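Local atomic coordinates of acetyl-CoA hydrolase/transferase family protein (Porphyromonas gingivalis, PDB entry 2NVV), a protein that binds zinc and probably hydrolyses acetyl-CoA or transfers its coenzyme A to another acid. Residues D316-A319 with N320-F323. Sequence-based numbering, arbitrary orientation.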
ATOM      1  N   ASP A 316      11.956 -35.139  -7.800  1.00  6.39           N
ATOM      2  CA  ASP A 316      13.180 -35.175  -7.016  1.00  6.49           C
ATOM      3  C   ASP A 316      12.874 -34.854  -5.548  1.00  6.52           C
ATOM      4  O   ASP A 316      13.445 -35.449  -4.624  1.00  6.76           O
ATOM      5  CB  ASP A 316      14.198 -34.181  -7.576  1.00  6.44           C
ATOM      6  CG  ASP A 316      15.489 -34.145  -6.769  1.00  6.39           C
ATOM      7  OD1 ASP A 316      16.011 -35.221  -6.410  1.00  6.92           O
ATOM      8  OD2 ASP A 316      15.988 -33.034  -6.502  1.00  6.39           O
ATOM      9  N   ILE A 317      11.967 -33.906  -5.335  1.00  6.39           N
ATOM     10  CA  ILE A 317      11.578 -33.522  -3.990  1.00  6.91           C
ATOM     11  C   ILE A 317      10.878 -34.690  -3.300  1.00  6.99           C
ATOM     12  O   ILE A 317      11.253 -35.092  -2.203  1.00  6.93           O
ATOM     13  CB  ILE A 317      10.635 -32.296  -4.021  1.00  7.44           C
ATOM     14  CG1 ILE A 317      11.409 -31.065  -4.506  1.00  7.02           C
ATOM     15  CG2 ILE A 317      10.038 -32.043  -2.636  1.00  6.39           C
ATOM     16  CD1 ILE A 317      10.562 -29.827  -4.697  1.00  6.39           C
ATOM     17  N   TYR A 318       9.863 -35.240  -3.953  1.00  7.03           N
ATOM     18  CA  TYR A 318       9.117 -36.362  -3.390  1.00  7.46           C
ATOM     19  C   TYR A 318       9.966 -37.608  -3.146  1.00  6.39           C
ATOM     20  O   TYR A 318       9.591 -38.464  -2.337  1.00  6.65           O
ATOM     21  CB  TYR A 318       7.952 -36.723  -4.304  1.00  6.41           C
ATOM     22  CG  TYR A 318       6.865 -35.688  -4.345  1.00  6.39           C
ATOM     23  CD1 TYR A 318       5.855 -35.754  -5.301  1.00  6.39           C
ATOM     24  CD2 TYR A 318       6.831 -34.650  -3.418  1.00  6.39           C
ATOM     25  CE1 TYR A 318       4.829 -34.810  -5.330  1.00  6.39           C
ATOM     26  CE2 TYR A 318       5.816 -33.702  -3.443  1.00  6.39           C
ATOM     27  CZ  TYR A 318       4.818 -33.788  -4.396  1.00  6.39           C
ATOM     28  OH  TYR A 318       3.810 -32.858  -4.396  1.00  6.39           O
ATOM     29  N   ALA A 319      11.093 -37.712  -3.846  1.00  6.39           N
ATOM     30  CA  ALA A 319      11.993 -38.855  -3.690  1.00  6.50           C
ATOM     31  C   ALA A 319      13.024 -38.551  -2.617  1.00  7.14           C
ATOM     32  O   ALA A 319      13.781 -39.431  -2.209  1.00  6.94           O
ATOM     33  CB  ALA A 319      12.696 -39.167  -5.009  1.00  6.39           C
ATOM     34  N   ASN A 320      13.029 -37.301  -2.156  1.00  6.39           N
ATOM     35  CA  ASN A 320      13.964 -36.838  -1.138  1.00  7.01           C
ATOM     36  C   ASN A 320      13.307 -35.950  -0.089  1.00  8.20           C
ATOM     37  O   ASN A 320      13.780 -34.848   0.199  1.00  8.28           O
ATOM     38  CB  ASN A 320      15.109 -36.079  -1.799  1.00  7.64           C
ATOM     39  CG  ASN A 320      15.917 -36.957  -2.716  1.00  7.34           C
ATOM     40  OD1 ASN A 320      16.627 -37.851  -2.258  1.00  9.59           O
ATOM     41  ND2 ASN A 320      15.803 -36.725  -4.019  1.00  6.39           N
ATOM     42  N   LEU A 321      12.207 -36.428   0.476  1.00  9.38           N
ATOM     43  CA  LEU A 321      11.518 -35.676   1.513  1.00  9.55           C
ATOM     44  C   LEU A 321      12.490 -35.562   2.688  1.00 10.05           C
ATOM     45  O   LEU A 321      12.357 -34.698   3.553  1.00 10.19           O
ATOM     46  CB  LEU A 321      10.234 -36.399   1.915  1.00  8.80           C
ATOM     47  CG  LEU A 321       8.946 -35.868   1.273  1.00  6.83           C
ATOM     48  CD1 LEU A 321       9.167 -35.535  -0.169  1.00  7.10           C
ATOM     49  CD2 LEU A 321       7.841 -36.914   1.417  1.00  7.62           C
ATOM     50  N   ASP A 322      13.489 -36.440   2.686  1.00 11.72           N
ATOM     51  CA  ASP A 322      14.535 -36.460   3.713  1.00 14.05           C
ATOM     52  C   ASP A 322      15.306 -35.140   3.777  1.00 13.50           C
ATOM     53  O   ASP A 322      15.776 -34.716   4.838  1.00 13.73           O
ATOM     54  CB  ASP A 322      15.533 -37.590   3.432  1.00 14.09           C
ATOM     55  CG  ASP A 322      15.715 -37.860   1.942  1.00 15.61           C
ATOM     56  OD1 ASP A 322      14.720 -38.294   1.309  1.00 17.09           O
ATOM     57  OD2 ASP A 322      16.832 -37.660   1.402  1.00 15.67           O
ATOM     58  N   PHE A 323      15.420 -34.502   2.621  1.00 12.67           N
ATOM     59  CA  PHE A 323      16.136 -33.256   2.490  1.00 11.56           C
ATOM     60  C   PHE A 323      15.225 -32.028   2.404  1.00 11.07           C
ATOM     61  O   PHE A 323      15.481 -31.024   3.065  1.00 10.07           O
ATOM     62  CB  PHE A 323      17.021 -33.342   1.240  1.00 11.51           C
ATOM     63  CG  PHE A 323      17.782 -32.087   0.940  1.00 10.69           C
ATOM     64  CD1 PHE A 323      18.944 -31.776   1.646  1.00 10.09           C
ATOM     65  CD2 PHE A 323      17.338 -31.208  -0.043  1.00  9.79           C
ATOM     66  CE1 PHE A 323      19.650 -30.604   1.370  1.00 10.74           C
ATOM     67  CE2 PHE A 323      18.036 -30.031  -0.326  1.00 10.60           C
ATOM     68  CZ  PHE A 323      19.190 -29.728   0.377  1.00 10.95           C
TER
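N320 folds its side chain back over the last turn of helix 311-318 and meets D316, four residues earlier. N320 CB lies 3.3 Å from D316 O. CG of N320 sits next to the peptide carbonyl of A319. With CG anti to the carbonyl carbon (chi1 -63°), the amide is carried back beside the backbone N, where ND2 meets D316 O. N320 OD1 lies close to A319 O, with no hydrogen bond between the two acceptors. The tip, N320 ND2, gives a hydrogen bond to D316 O at 2.7 Å. The bond is bent, 145° at the hydrogen, and D316 O stands somewhat out of the amide plane. D316 OD1 is also 2.8 Å from N320 ND2, and the carboxylate and amide planes are steeply inclined, 70° apart. The other carboxylate oxygen of D316, OD2, makes a salt bridge to K295.

N320 N donates to I317 O at 2.8 Å. Next in the chain, L321 brings CD1 back to the helix, 4.1 Å from CD2 of Y318, at the ring edge. The same methyl makes a looser contact with CG2 of I317. Both helices belong to the C-terminal family region, while Y318 also packs on T140, P164 and I167 in loops of the N-terminal one.

This surface corner lies away from the zinc sites and the predicted CoA-binding residues. N320 is the N-cap residue of helix 321-324, but its side chain makes no capping bond there. Its amide and backbone N instead satisfy two carbonyls, D316 O and I317 O, near the end of the preceding helix.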